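ABC transporter, substrate binding protein (Agrobacterium tumefaciens, PDB 3C9H) probably captures a solute in the periplasm for delivery to an ABC importer, and binds a magnesium ion. Local coordinates at residues F187-Q192 and V334-V339; Y238-A243 and V249-P254; G71-R76 and D89-S94; A156-Y161 and K203-A208. All coordinates share one frame; numbering follows the deposited sequence.

In the fold
From the N terminus, contact 3 closes first: after helix 70-82 the chain returns as strand 90-93, which packs against it, a short loop complete before any other contact opens. Contact 4 then opens on helix 155-164, and contact 1 opens on helix 183-194 before contact 4 closes on helix 198-207, so these two cross along the chain. Contact 2, between helix 236-245 and strand 249-252, is a short loop nested inside the long one that contact 1 closes just ahead of the C-terminal helix 338-353. Contacts 2 and 3 each join a helix to a strand, on opposite sides of the chain's centre. Contact 4 pairs two helices, and contact 1 brings the C-terminal region onto helix 183-194.

Contact 1: F187-Q192 and V334-V339; sequences FMSRDQ and VYLDQV
S189 and R190, neighbours on one turn of helix 183-194, meet L336 and V334 in two different ways. The apolar part is a small methylene-to-isobutyl contact. L336 reaches toward the helix and sets both methyls of its fork against the CB of S189, with CD2 4.0 Å and CD1 4.1 Å from that atom. While CB of S189 faces the leucine, its OG, placed between the backbone N and the carbonyl carbon (chi1 79°), bonds to L186 O.

The second part is polar and runs through water. R190 is bent at chi2 (-52°) and chi3 (-76°), and this folded chain carries the guanidinium across to the loop. A water in the guanidinium plane accepts from R190 NH1 at 2.9 Å and donates to V334 O at 3.0 Å, bridging two groups that share no direct hydrogen bond. The CG1 methyl of V334 comes up obliquely to the guanidinium, 3.9 Å from NH1 of R190. NH1 also forms a salt bridge with E193 of the same helix, so one nitrogen serves both E193 and the water that leads to V334 O.

The loop ends at D337, the N-cap of helix 338-353, whose OD1 accepts from K340 N. Further along that helix, L344 touches both L336 and Q192, while W348 meets M188. On its other flank helix 183-194 rests on strands 230-235 and 258-268 through F187, and D191 bonds to Y232 and Y257.

Contact 2: Y238-A243 and V249-P254; sequences YAADWA and VGIVLP
The CD1 methyl of I251 is the bump of this contact, and the hollow that takes it has the backbone of A239 and A240 on helix 236-245 as its floor: CD1 lies 3.5 Å from A240 N and 3.6 Å from A239 C. The CB of A239 is the near wall, 3.8 Å from I251 CD1 and equally close to CG1. A243 CB forms a more distant border, 4.4 Å from I251 CD1, whereas the CB of A240 points away from the strand. I251 reaches this position with CG1 anti to the carbonyl carbon (chi1 -60°) and CD1 extended beyond it (chi2 164°).

Nearer the turn the backbones draw together, and the bump comes from the helix instead. A243 lays its CB against the strand, 3.5 Å from V249 O, and V249 directs its side chain toward the same helical face. The axes of the two short segments approach to 8.1 Å and run roughly antiparallel, at 148°. On this helix, Y238 OH bonds to the backbone N of D43, a magnesium ligand, and to a citrate probably from the crystallisation liquor. Strand 249-252 pairs on with strand 135-142, whose V140 also touches A239. A helix packed on a strand in this way is consistent with the α/β lobes of periplasmic binding proteins, the fold expected from its family.

Contact 3: G71-R76 and D89-S94; sequences GEIYDR and DFAFSS
I73 and A91 bring the backbones of helix 70-82 and strand 90-93 nearest, with 7.2 Å between their CA atoms, and the axes of the two short segments are opposed but well skewed, at 148°. I73 is the helix side chain that makes the contact, and its two branches divide the strand between them. CG2 meets the CB of A91 at 4.1 Å, methyl to methyl. For the longer branch, chi1 (-65°) sets CG1 beside the backbone N, and the extended chi2 carries CD1 onward along the strand to 3.5 Å from F92 O and 3.9 Å from S93 CB.

Alternation along the strand decides which residues face the helix: A91 and S93 do, whereas F92 turns its ring to the other side, where it packs edge-to-face with F284. S93 offers carbon to I73 while its hydroxyl bonds to A95 N.

The I73 side chain lies about 4 Å from that of S41, a magnesium ligand, and about 8 Å from the ion. No hydrogen bond crosses between the segments, so this buried contact is carbon packing that includes a methyl set against the carbonyl oxygen of F92, a residue whose backbone is hydrogen-bonded to Y39 and S41.

Contact 4: A156-Y161 and K203-A208; sequences AEFVDY and KAMGAA
V159 and A204 form the tight part of this helix pair, bringing their CA atoms to within 6.0 Å. The CB of A204 points at V159 and is met by both of its methyls, 3.8 Å from CG1 and 3.9 Å from CG2. The valine fork therefore straddles a single methyl, with CG1 anti to the backbone N (chi1 168°). The closest backbone approach of the two segments is at this alanine.

Toward the interior the fit is looser. F158 and M205 are both buried, yet CE2 of the F158 ring stays 4.4 Å from CG of M205. The sulfur lies 5.5 Å from the ring centroid and 43° off its normal, an oblique Met-aromatic contact. Both residues also reach the strands beneath: F158 packs edge-to-face with F139 and touches L230, while M205 meets I173 and Y232. The two helices lie side by side against these strands, consistent with one α/β lobe of a periplasmic binding protein.

The outward faces take no part in the packing between the segments. Here K203 and A207 on one helix and A156 on the other are exposed, and the polar side chains find partners elsewhere. K203 bonds through NZ to S354 near the C terminus, and D160 forms a salt bridge with R164 further along its own helix.

Contact 1: F187-Q192 and V334-V339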
loop_
_atom_site.group_PDB
_atom_site.type_symbol
_atom_site.label_atom_id
_atom_site.label_comp_id
_atom_site.label_asym_id
_atom_site.label_seq_id
_atom_site.Cartn_x
_atom_site.Cartn_y
_atom_site.Cartn_z
ATOM N N PHE A 187 -6.251 4.748 -3.991
ATOM C CA PHE A 187 -5.563 5.618 -4.921
ATOM C C PHE A 187 -6.588 6.278 -5.862
ATOM O O PHE A 187 -6.490 7.470 -6.124
ATOM C CB PHE A 187 -4.489 4.881 -5.740
ATOM C CG PHE A 187 -3.254 4.427 -4.951
ATOM C CD1 PHE A 187 -2.774 5.137 -3.835
ATOM C CD2 PHE A 187 -2.523 3.334 -5.403
ATOM C CE1 PHE A 187 -1.623 4.705 -3.157
ATOM C CE2 PHE A 187 -1.370 2.900 -4.748
ATOM C CZ PHE A 187 -0.918 3.587 -3.622
ATOM N N MET A 188 -7.543 5.512 -6.387
ATOM C CA MET A 188 -8.582 6.096 -7.263
ATOM C C MET A 188 -9.386 7.160 -6.519
ATOM O O MET A 188 -9.673 8.230 -7.057
ATOM C CB MET A 188 -9.521 5.014 -7.810
ATOM C CG MET A 188 -10.730 5.537 -8.655
ATOM S SD MET A 188 -10.195 6.306 -10.186
ATOM C CE MET A 188 -8.522 5.654 -10.481
ATOM N N SER A 189 -9.734 6.896 -5.270
ATOM C CA SER A 189 -10.548 7.860 -4.520
ATOM C C SER A 189 -9.760 9.167 -4.281
ATOM O O SER A 189 -10.336 10.278 -4.339
ATOM C CB SER A 189 -11.096 7.231 -3.232
ATOM O OG SER A 189 -10.119 7.181 -2.200
ATOM N N ARG A 190 -8.438 9.043 -4.099
ATOM C CA ARG A 190 -7.578 10.210 -3.971
ATOM C C ARG A 190 -7.367 10.943 -5.308
ATOM O O ARG A 190 -7.348 12.169 -5.338
ATOM C CB ARG A 190 -6.231 9.836 -3.354
ATOM C CG ARG A 190 -6.304 9.118 -2.013
ATOM C CD ARG A 190 -7.157 9.854 -0.996
ATOM N NE ARG A 190 -6.469 11.014 -0.437
ATOM C CZ ARG A 190 -7.032 11.872 0.419
ATOM N NH1 ARG A 190 -8.300 11.709 0.803
ATOM N NH2 ARG A 190 -6.324 12.895 0.901
ATOM N N ASP A 191 -7.174 10.193 -6.394
ATOM C CA ASP A 191 -7.105 10.779 -7.739
ATOM C C ASP A 191 -8.341 11.666 -8.013
ATOM O O ASP A 191 -8.227 12.783 -8.489
ATOM C CB ASP A 191 -7.055 9.679 -8.800
ATOM C CG ASP A 191 -5.685 9.062 -8.969
ATOM O OD1 ASP A 191 -4.671 9.671 -8.561
ATOM O OD2 ASP A 191 -5.619 7.963 -9.561
ATOM N N GLN A 192 -9.520 11.136 -7.721
ATOM C CA GLN A 192 -10.764 11.890 -7.863
ATOM C C GLN A 192 -10.768 13.215 -7.082
ATOM O O GLN A 192 -11.333 14.196 -7.563
ATOM C CB GLN A 192 -11.953 11.040 -7.434
ATOM C CG GLN A 192 -13.272 11.574 -8.012
ATOM C CD GLN A 192 -14.473 10.826 -7.510
ATOM O OE1 GLN A 192 -14.515 10.428 -6.350
ATOM N NE2 GLN A 192 -15.463 10.621 -8.386
ATOM N N VAL A 334 -12.270 11.534 6.595
ATOM C CA VAL A 334 -11.382 11.743 5.432
ATOM C C VAL A 334 -11.734 10.801 4.258
ATOM O O VAL A 334 -11.480 11.115 3.076
ATOM C CB VAL A 334 -9.880 11.546 5.822
ATOM C CG1 VAL A 334 -8.955 11.820 4.620
ATOM C CG2 VAL A 334 -9.512 12.447 6.994
ATOM N N TYR A 335 -12.328 9.656 4.599
ATOM C CA TYR A 335 -12.580 8.568 3.654
ATOM C C TYR A 335 -14.045 8.420 3.250
ATOM O O TYR A 335 -14.950 8.754 4.015
ATOM C CB TYR A 335 -12.128 7.276 4.290
ATOM C CG TYR A 335 -10.732 7.353 4.836
ATOM C CD1 TYR A 335 -10.500 7.492 6.206
ATOM C CD2 TYR A 335 -9.630 7.306 3.983
ATOM C CE1 TYR A 335 -9.210 7.556 6.710
ATOM C CE2 TYR A 335 -8.322 7.363 4.486
ATOM C CZ TYR A 335 -8.127 7.491 5.847
ATOM O OH TYR A 335 -6.852 7.551 6.326
ATOM N N LEU A 336 -14.243 7.855 2.060
ATOM C CA LEU A 336 -15.569 7.640 1.468
ATOM C C LEU A 336 -16.371 6.585 2.225
ATOM O O LEU A 336 -15.888 5.494 2.480
ATOM C CB LEU A 336 -15.439 7.187 0.007
ATOM C CG LEU A 336 -15.112 8.252 -1.045
ATOM C CD1 LEU A 336 -13.809 8.963 -0.702
ATOM C CD2 LEU A 336 -15.022 7.624 -2.430
ATOM N N ASP A 337 -17.621 6.913 2.542
ATOM C CA ASP A 337 -18.508 5.968 3.178
ATOM C C ASP A 337 -18.859 4.802 2.237
ATOM O O ASP A 337 -18.635 4.876 1.029
ATOM C CB ASP A 337 -19.765 6.685 3.698
ATOM C CG ASP A 337 -20.691 7.166 2.598
ATOM O OD1 ASP A 337 -20.898 6.452 1.600
ATOM O OD2 ASP A 337 -21.290 8.250 2.769
ATOM N N GLN A 338 -19.443 3.749 2.807
ATOM C CA GLN A 338 -19.704 2.492 2.084
ATOM C C GLN A 338 -20.506 2.688 0.793
ATOM O O GLN A 338 -20.198 2.063 -0.239
ATOM C CB GLN A 338 -20.426 1.479 3.000
ATOM C CG GLN A 338 -19.585 1.050 4.207
ATOM C CD GLN A 338 -20.413 0.420 5.309
ATOM O OE1 GLN A 338 -21.191 -0.507 5.061
ATOM N NE2 GLN A 338 -20.240 0.906 6.538
ATOM N N VAL A 339 -21.527 3.542 0.843
ATOM C CA VAL A 339 -22.394 3.734 -0.306
ATOM C C VAL A 339 -21.694 4.553 -1.382
ATOM O O VAL A 339 -21.807 4.241 -2.556
ATOM C CB VAL A 339 -23.729 4.399 0.075
ATOM C CG1 VAL A 339 -24.584 4.646 -1.163
ATOM C CG2 VAL A 339 -24.486 3.544 1.072
HETATM O O HOH W 1 -10.484 9.775 0.581
#

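Contact 2: Y238-A243 and V249-P254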
loop_
_atom_site.group_PDB
_atom_site.type_symbol
_atom_site.label_atom_id
_atom_site.label_comp_id
_atom_site.label_asym_id
_atom_site.label_seq_id
_atom_site.Cartn_x
_atom_site.Cartn_y
_atom_site.Cartn_z
ATOM N N TYR A 238 7.496 -1.244 -4.216
ATOM C CA TYR A 238 7.570 -2.516 -4.909
ATOM C C TYR A 238 8.244 -2.325 -6.258
ATOM O O TYR A 238 9.027 -3.180 -6.677
ATOM C CB TYR A 238 6.173 -3.069 -5.127
ATOM C CG TYR A 238 5.435 -3.554 -3.873
ATOM C CD1 TYR A 238 5.921 -3.324 -2.582
ATOM C CD2 TYR A 238 4.248 -4.234 -3.998
ATOM C CE1 TYR A 238 5.211 -3.759 -1.451
ATOM C CE2 TYR A 238 3.554 -4.682 -2.897
ATOM C CZ TYR A 238 4.044 -4.446 -1.617
ATOM O OH TYR A 238 3.329 -4.885 -0.524
ATOM N N ALA A 239 7.948 -1.210 -6.930
ATOM C CA ALA A 239 8.535 -0.949 -8.228
ATOM C C ALA A 239 10.055 -0.808 -8.079
ATOM O O ALA A 239 10.792 -1.383 -8.854
ATOM C CB ALA A 239 7.914 0.288 -8.856
ATOM N N ALA A 240 10.504 -0.053 -7.078
ATOM C CA ALA A 240 11.937 0.094 -6.796
ATOM C C ALA A 240 12.586 -1.252 -6.458
ATOM O O ALA A 240 13.709 -1.523 -6.907
ATOM C CB ALA A 240 12.190 1.131 -5.697
ATOM N N ASP A 241 11.881 -2.106 -5.713
ATOM C CA ASP A 241 12.368 -3.460 -5.411
ATOM C C ASP A 241 12.547 -4.292 -6.660
ATOM O O ASP A 241 13.597 -4.912 -6.850
ATOM C CB ASP A 241 11.398 -4.209 -4.486
ATOM C CG ASP A 241 11.937 -5.564 -4.077
ATOM O OD1 ASP A 241 12.999 -5.591 -3.418
ATOM O OD2 ASP A 241 11.318 -6.588 -4.440
ATOM N N TRP A 242 11.520 -4.302 -7.511
ATOM C CA TRP A 242 11.588 -4.976 -8.807
ATOM C C TRP A 242 12.738 -4.469 -9.675
ATOM O O TRP A 242 13.536 -5.273 -10.170
ATOM C CB TRP A 242 10.279 -4.845 -9.592
ATOM C CG TRP A 242 9.445 -6.012 -9.386
ATOM C CD1 TRP A 242 8.650 -6.272 -8.290
ATOM C CD2 TRP A 242 9.346 -7.145 -10.236
ATOM N NE1 TRP A 242 8.042 -7.504 -8.431
ATOM C CE2 TRP A 242 8.451 -8.061 -9.615
ATOM C CE3 TRP A 242 9.887 -7.466 -11.480
ATOM C CZ2 TRP A 242 8.115 -9.284 -10.187
ATOM C CZ3 TRP A 242 9.552 -8.685 -12.048
ATOM C CH2 TRP A 242 8.673 -9.579 -11.402
ATOM N N ALA A 243 12.785 -3.147 -9.853
ATOM C CA ALA A 243 13.776 -2.490 -10.687
ATOM C C ALA A 243 15.202 -2.791 -10.227
ATOM O O ALA A 243 16.120 -2.869 -11.058
ATOM C CB ALA A 243 13.533 -0.979 -10.711
ATOM N N VAL A 249 12.507 -2.502 -15.890
ATOM C CA VAL A 249 11.398 -1.773 -15.261
ATOM C C VAL A 249 11.871 -0.374 -14.887
ATOM O O VAL A 249 12.762 -0.203 -14.042
ATOM C CB VAL A 249 10.834 -2.478 -13.993
ATOM C CG1 VAL A 249 9.604 -1.733 -13.474
ATOM C CG2 VAL A 249 10.450 -3.919 -14.281
ATOM N N GLY A 250 11.273 0.620 -15.527
ATOM C CA GLY A 250 11.487 2.022 -15.175
ATOM C C GLY A 250 10.322 2.567 -14.373
ATOM O O GLY A 250 9.212 2.040 -14.432
ATOM N N ILE A 251 10.590 3.624 -13.627
ATOM C CA ILE A 251 9.640 4.263 -12.728
ATOM C C ILE A 251 9.582 5.763 -13.020
ATOM O O ILE A 251 10.629 6.396 -13.227
ATOM C CB ILE A 251 10.082 4.109 -11.242
ATOM C CG1 ILE A 251 10.186 2.631 -10.843
ATOM C CG2 ILE A 251 9.126 4.873 -10.319
ATOM C CD1 ILE A 251 10.980 2.388 -9.559
ATOM N N VAL A 252 8.376 6.330 -12.991
ATOM C CA VAL A 252 8.167 7.787 -13.045
ATOM C C VAL A 252 7.233 8.196 -11.920
ATOM O O VAL A 252 6.102 7.683 -11.817
ATOM C CB VAL A 252 7.568 8.233 -14.422
ATOM C CG1 VAL A 252 7.467 9.747 -14.502
ATOM C CG2 VAL A 252 8.383 7.722 -15.551
ATOM N N LEU A 253 7.714 9.075 -11.027
ATOM C CA LEU A 253 6.821 9.723 -10.066
ATOM C C LEU A 253 6.076 10.791 -10.847
ATOM O O LEU A 253 6.701 11.672 -11.397
ATOM C CB LEU A 253 7.576 10.357 -8.877
ATOM C CG LEU A 253 7.778 9.399 -7.693
ATOM C CD1 LEU A 253 8.894 8.421 -8.021
ATOM C CD2 LEU A 253 8.075 10.168 -6.405
ATOM N N PRO A 254 4.754 10.685 -10.951
ATOM C CA PRO A 254 4.051 11.684 -11.750
ATOM C C PRO A 254 4.301 13.130 -11.300
ATOM O O PRO A 254 4.213 13.452 -10.101
ATOM C CB PRO A 254 2.587 11.297 -11.565
ATOM C CG PRO A 254 2.636 9.850 -11.285
ATOM C CD PRO A 254 3.833 9.661 -10.440
#

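Contact 3: G71-R76 and D89-S94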
loop_
_atom_site.group_PDB
_atom_site.type_symbol
_atom_site.label_atom_id
_atom_site.label_comp_id
_atom_site.label_asym_id
_atom_site.label_seq_id
_atom_site.Cartn_x
_atom_site.Cartn_y
_atom_site.Cartn_z
ATOM N N GLY A 71 -8.560 -5.968 1.272
ATOM C CA GLY A 71 -10.010 -6.201 1.462
ATOM C C GLY A 71 -10.303 -7.450 2.264
ATOM O O GLY A 71 -11.314 -7.528 2.962
ATOM N N GLU A 72 -9.417 -8.430 2.170
ATOM C CA GLU A 72 -9.523 -9.662 2.913
ATOM C C GLU A 72 -9.100 -9.508 4.365
ATOM O O GLU A 72 -9.689 -10.144 5.260
ATOM C CB GLU A 72 -8.696 -10.753 2.225
ATOM C CG GLU A 72 -8.741 -12.114 2.915
ATOM C CD GLU A 72 -10.144 -12.669 3.169
ATOM O OE1 GLU A 72 -11.123 -12.269 2.494
ATOM O OE2 GLU A 72 -10.243 -13.550 4.047
ATOM N N ILE A 73 -8.094 -8.673 4.613
ATOM C CA ILE A 73 -7.714 -8.330 5.987
ATOM C C ILE A 73 -8.941 -7.783 6.688
ATOM O O ILE A 73 -9.294 -8.260 7.750
ATOM C CB ILE A 73 -6.576 -7.308 6.068
ATOM C CG1 ILE A 73 -5.269 -7.906 5.490
ATOM C CG2 ILE A 73 -6.358 -6.864 7.517
ATOM C CD1 ILE A 73 -4.126 -6.873 5.263
ATOM N N TYR A 74 -9.576 -6.791 6.078
ATOM C CA TYR A 74 -10.797 -6.186 6.622
ATOM C C TYR A 74 -11.913 -7.221 6.829
ATOM O O TYR A 74 -12.451 -7.378 7.928
ATOM C CB TYR A 74 -11.277 -5.057 5.684
ATOM C CG TYR A 74 -12.578 -4.421 6.151
ATOM C CD1 TYR A 74 -12.585 -3.395 7.083
ATOM C CD2 TYR A 74 -13.795 -4.853 5.644
ATOM C CE1 TYR A 74 -13.794 -2.838 7.533
ATOM C CE2 TYR A 74 -14.989 -4.289 6.067
ATOM C CZ TYR A 74 -14.986 -3.294 7.008
ATOM O OH TYR A 74 -16.194 -2.756 7.435
ATOM N N ASP A 75 -12.293 -7.904 5.760
ATOM C CA ASP A 75 -13.383 -8.879 5.826
ATOM C C ASP A 75 -13.160 -9.961 6.869
ATOM O O ASP A 75 -14.086 -10.356 7.597
ATOM C CB ASP A 75 -13.589 -9.553 4.470
ATOM C CG ASP A 75 -14.221 -8.657 3.465
ATOM O OD1 ASP A 75 -14.763 -7.601 3.849
ATOM O OD2 ASP A 75 -14.187 -9.022 2.268
ATOM N N ARG A 76 -11.943 -10.458 6.947
ATOM C CA ARG A 76 -11.633 -11.538 7.855
ATOM C C ARG A 76 -11.657 -11.115 9.324
ATOM O O ARG A 76 -12.185 -11.823 10.184
ATOM C CB ARG A 76 -10.279 -12.101 7.517
ATOM C CG ARG A 76 -9.895 -13.291 8.342
ATOM C CD ARG A 76 -8.931 -14.180 7.576
ATOM N NE ARG A 76 -8.249 -15.051 8.526
ATOM C CZ ARG A 76 -7.153 -15.733 8.279
ATOM N NH1 ARG A 76 -6.546 -15.615 7.109
ATOM N NH2 ARG A 76 -6.612 -16.462 9.261
ATOM N N ASP A 89 -3.231 -10.866 15.748
ATOM C CA ASP A 89 -2.684 -10.041 16.801
ATOM C C ASP A 89 -2.238 -8.659 16.277
ATOM O O ASP A 89 -2.096 -7.710 17.067
ATOM C CB ASP A 89 -1.506 -10.774 17.426
ATOM C CG ASP A 89 -1.895 -12.158 17.949
ATOM O OD1 ASP A 89 -2.980 -12.259 18.533
ATOM O OD2 ASP A 89 -1.151 -13.141 17.761
ATOM N N PHE A 90 -1.977 -8.588 14.967
ATOM C CA PHE A 90 -1.539 -7.381 14.251
ATOM C C PHE A 90 -2.096 -7.394 12.828
ATOM O O PHE A 90 -2.003 -8.413 12.120
ATOM C CB PHE A 90 -0.002 -7.291 14.227
ATOM C CG PHE A 90 0.531 -5.963 13.739
ATOM C CD1 PHE A 90 0.255 -4.781 14.403
ATOM C CD2 PHE A 90 1.313 -5.900 12.618
ATOM C CE1 PHE A 90 0.755 -3.564 13.915
ATOM C CE2 PHE A 90 1.821 -4.692 12.139
ATOM C CZ PHE A 90 1.528 -3.525 12.799
ATOM N N ALA A 91 -2.708 -6.272 12.427
ATOM C CA ALA A 91 -3.227 -6.078 11.100
ATOM C C ALA A 91 -2.441 -4.953 10.483
ATOM O O ALA A 91 -2.338 -3.863 11.061
ATOM C CB ALA A 91 -4.724 -5.729 11.130
ATOM N N PHE A 92 -1.898 -5.190 9.308
ATOM C CA PHE A 92 -1.023 -4.223 8.635
ATOM C C PHE A 92 -1.437 -4.099 7.172
ATOM O O PHE A 92 -1.290 -5.062 6.389
ATOM C CB PHE A 92 0.419 -4.707 8.788
ATOM C CG PHE A 92 1.471 -3.712 8.298
ATOM C CD1 PHE A 92 1.512 -2.435 8.793
ATOM C CD2 PHE A 92 2.461 -4.114 7.400
ATOM C CE1 PHE A 92 2.470 -1.534 8.375
ATOM C CE2 PHE A 92 3.435 -3.213 6.991
ATOM C CZ PHE A 92 3.420 -1.919 7.490
ATOM N N SER A 93 -1.959 -2.925 6.791
ATOM C CA SER A 93 -2.636 -2.752 5.516
ATOM C C SER A 93 -2.415 -1.386 4.901
ATOM O O SER A 93 -2.414 -0.360 5.599
ATOM C CB SER A 93 -4.132 -2.952 5.721
ATOM O OG SER A 93 -4.849 -2.759 4.524
ATOM N N SER A 94 -2.266 -1.402 3.583
ATOM C CA SER A 94 -2.155 -0.224 2.772
ATOM C C SER A 94 -3.536 0.360 2.444
ATOM O O SER A 94 -3.616 1.463 1.893
ATOM C CB SER A 94 -1.382 -0.520 1.500
ATOM O OG SER A 94 -1.918 -1.646 0.844
#

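Contact 4: A156-Y161 and K203-A208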
loop_
_atom_site.group_PDB
_atom_site.type_symbol
_atom_site.label_atom_id
_atom_site.label_comp_id
_atom_site.label_asym_id
_atom_site.label_seq_id
_atom_site.Cartn_x
_atom_site.Cartn_y
_atom_site.Cartn_z
ATOM N N ALA A 156 -1.976 13.907 -18.273
ATOM C CA ALA A 156 -2.167 14.435 -19.627
ATOM C C ALA A 156 -1.277 13.720 -20.634
ATOM O O ALA A 156 -1.763 13.289 -21.683
ATOM C CB ALA A 156 -1.903 15.927 -19.671
ATOM N N GLU A 157 0.012 13.587 -20.318
ATOM C CA GLU A 157 0.967 12.896 -21.200
ATOM C C GLU A 157 0.655 11.416 -21.370
ATOM O O GLU A 157 0.913 10.833 -22.426
ATOM C CB GLU A 157 2.411 13.040 -20.690
ATOM C CG GLU A 157 2.973 14.425 -20.854
ATOM C CD GLU A 157 4.410 14.571 -20.360
ATOM O OE1 GLU A 157 5.056 13.571 -20.040
ATOM O OE2 GLU A 157 4.904 15.711 -20.309
ATOM N N PHE A 158 0.135 10.801 -20.313
ATOM C CA PHE A 158 -0.210 9.395 -20.359
ATOM C C PHE A 158 -1.304 9.196 -21.405
ATOM O O PHE A 158 -1.195 8.325 -22.267
ATOM C CB PHE A 158 -0.712 8.944 -18.979
ATOM C CG PHE A 158 -0.641 7.456 -18.735
ATOM C CD1 PHE A 158 0.337 6.924 -17.879
ATOM C CD2 PHE A 158 -1.567 6.600 -19.291
ATOM C CE1 PHE A 158 0.398 5.534 -17.608
ATOM C CE2 PHE A 158 -1.535 5.205 -19.041
ATOM C CZ PHE A 158 -0.545 4.665 -18.205
ATOM N N VAL A 159 -2.353 10.006 -21.302
ATOM C CA VAL A 159 -3.516 9.918 -22.189
ATOM C C VAL A 159 -3.109 10.199 -23.635
ATOM O O VAL A 159 -3.483 9.451 -24.543
ATOM C CB VAL A 159 -4.637 10.873 -21.736
ATOM C CG1 VAL A 159 -5.724 11.000 -22.807
ATOM C CG2 VAL A 159 -5.254 10.390 -20.395
ATOM N N ASP A 160 -2.326 11.253 -23.834
ATOM C CA ASP A 160 -1.778 11.583 -25.164
ATOM C C ASP A 160 -0.950 10.441 -25.757
ATOM O O ASP A 160 -1.107 10.120 -26.928
ATOM C CB ASP A 160 -0.943 12.864 -25.101
ATOM C CG ASP A 160 -0.557 13.390 -26.490
ATOM O OD1 ASP A 160 -1.422 13.412 -27.402
ATOM O OD2 ASP A 160 0.614 13.785 -26.669
ATOM N N TYR A 161 -0.077 9.832 -24.960
ATOM C CA TYR A 161 0.724 8.698 -25.444
ATOM C C TYR A 161 -0.178 7.540 -25.896
ATOM O O TYR A 161 0.039 6.951 -26.956
ATOM C CB TYR A 161 1.717 8.202 -24.373
ATOM C CG TYR A 161 2.406 6.899 -24.736
ATOM C CD1 TYR A 161 3.631 6.890 -25.411
ATOM C CD2 TYR A 161 1.820 5.675 -24.436
ATOM C CE1 TYR A 161 4.262 5.676 -25.762
ATOM C CE2 TYR A 161 2.434 4.468 -24.782
ATOM C CZ TYR A 161 3.657 4.473 -25.435
ATOM O OH TYR A 161 4.253 3.256 -25.758
ATOM N N LYS A 203 -11.228 6.681 -18.842
ATOM C CA LYS A 203 -11.795 6.421 -20.175
ATOM C C LYS A 203 -10.708 6.073 -21.200
ATOM O O LYS A 203 -10.805 5.047 -21.868
ATOM C CB LYS A 203 -12.637 7.609 -20.647
ATOM C CG LYS A 203 -13.960 7.741 -19.879
ATOM C CD LYS A 203 -14.640 9.099 -20.116
ATOM C CE LYS A 203 -15.957 9.259 -19.296
ATOM N NZ LYS A 203 -17.050 8.270 -19.689
ATOM N N ALA A 204 -9.660 6.897 -21.286
ATOM C CA ALA A 204 -8.517 6.599 -22.171
ATOM C C ALA A 204 -7.937 5.204 -21.921
ATOM O O ALA A 204 -7.610 4.492 -22.873
ATOM C CB ALA A 204 -7.430 7.651 -22.033
ATOM N N MET A 205 -7.802 4.804 -20.655
ATOM C CA MET A 205 -7.233 3.489 -20.332
ATOM C C MET A 205 -8.176 2.379 -20.831
ATOM O O MET A 205 -7.725 1.349 -21.370
ATOM C CB MET A 205 -6.945 3.333 -18.819
ATOM C CG MET A 205 -5.714 4.130 -18.284
ATOM S SD MET A 205 -5.213 3.801 -16.558
ATOM C CE MET A 205 -6.584 4.563 -15.737
ATOM N N GLY A 206 -9.480 2.579 -20.643
ATOM C CA GLY A 206 -10.473 1.620 -21.139
ATOM C C GLY A 206 -10.449 1.466 -22.661
ATOM O O GLY A 206 -10.567 0.358 -23.164
ATOM N N ALA A 207 -10.261 2.575 -23.382
ATOM C CA ALA A 207 -10.093 2.565 -24.848
ATOM C C ALA A 207 -8.792 1.891 -25.292
ATOM O O ALA A 207 -8.748 1.240 -26.345
ATOM C CB ALA A 207 -10.158 3.959 -25.379
ATOM N N ALA A 208 -7.745 2.023 -24.473
ATOM C CA ALA A 208 -6.499 1.279 -24.669
ATOM C C ALA A 208 -6.569 -0.186 -24.216
ATOM O O ALA A 208 -5.562 -0.895 -24.237
ATOM C CB ALA A 208 -5.326 2.010 -23.984
#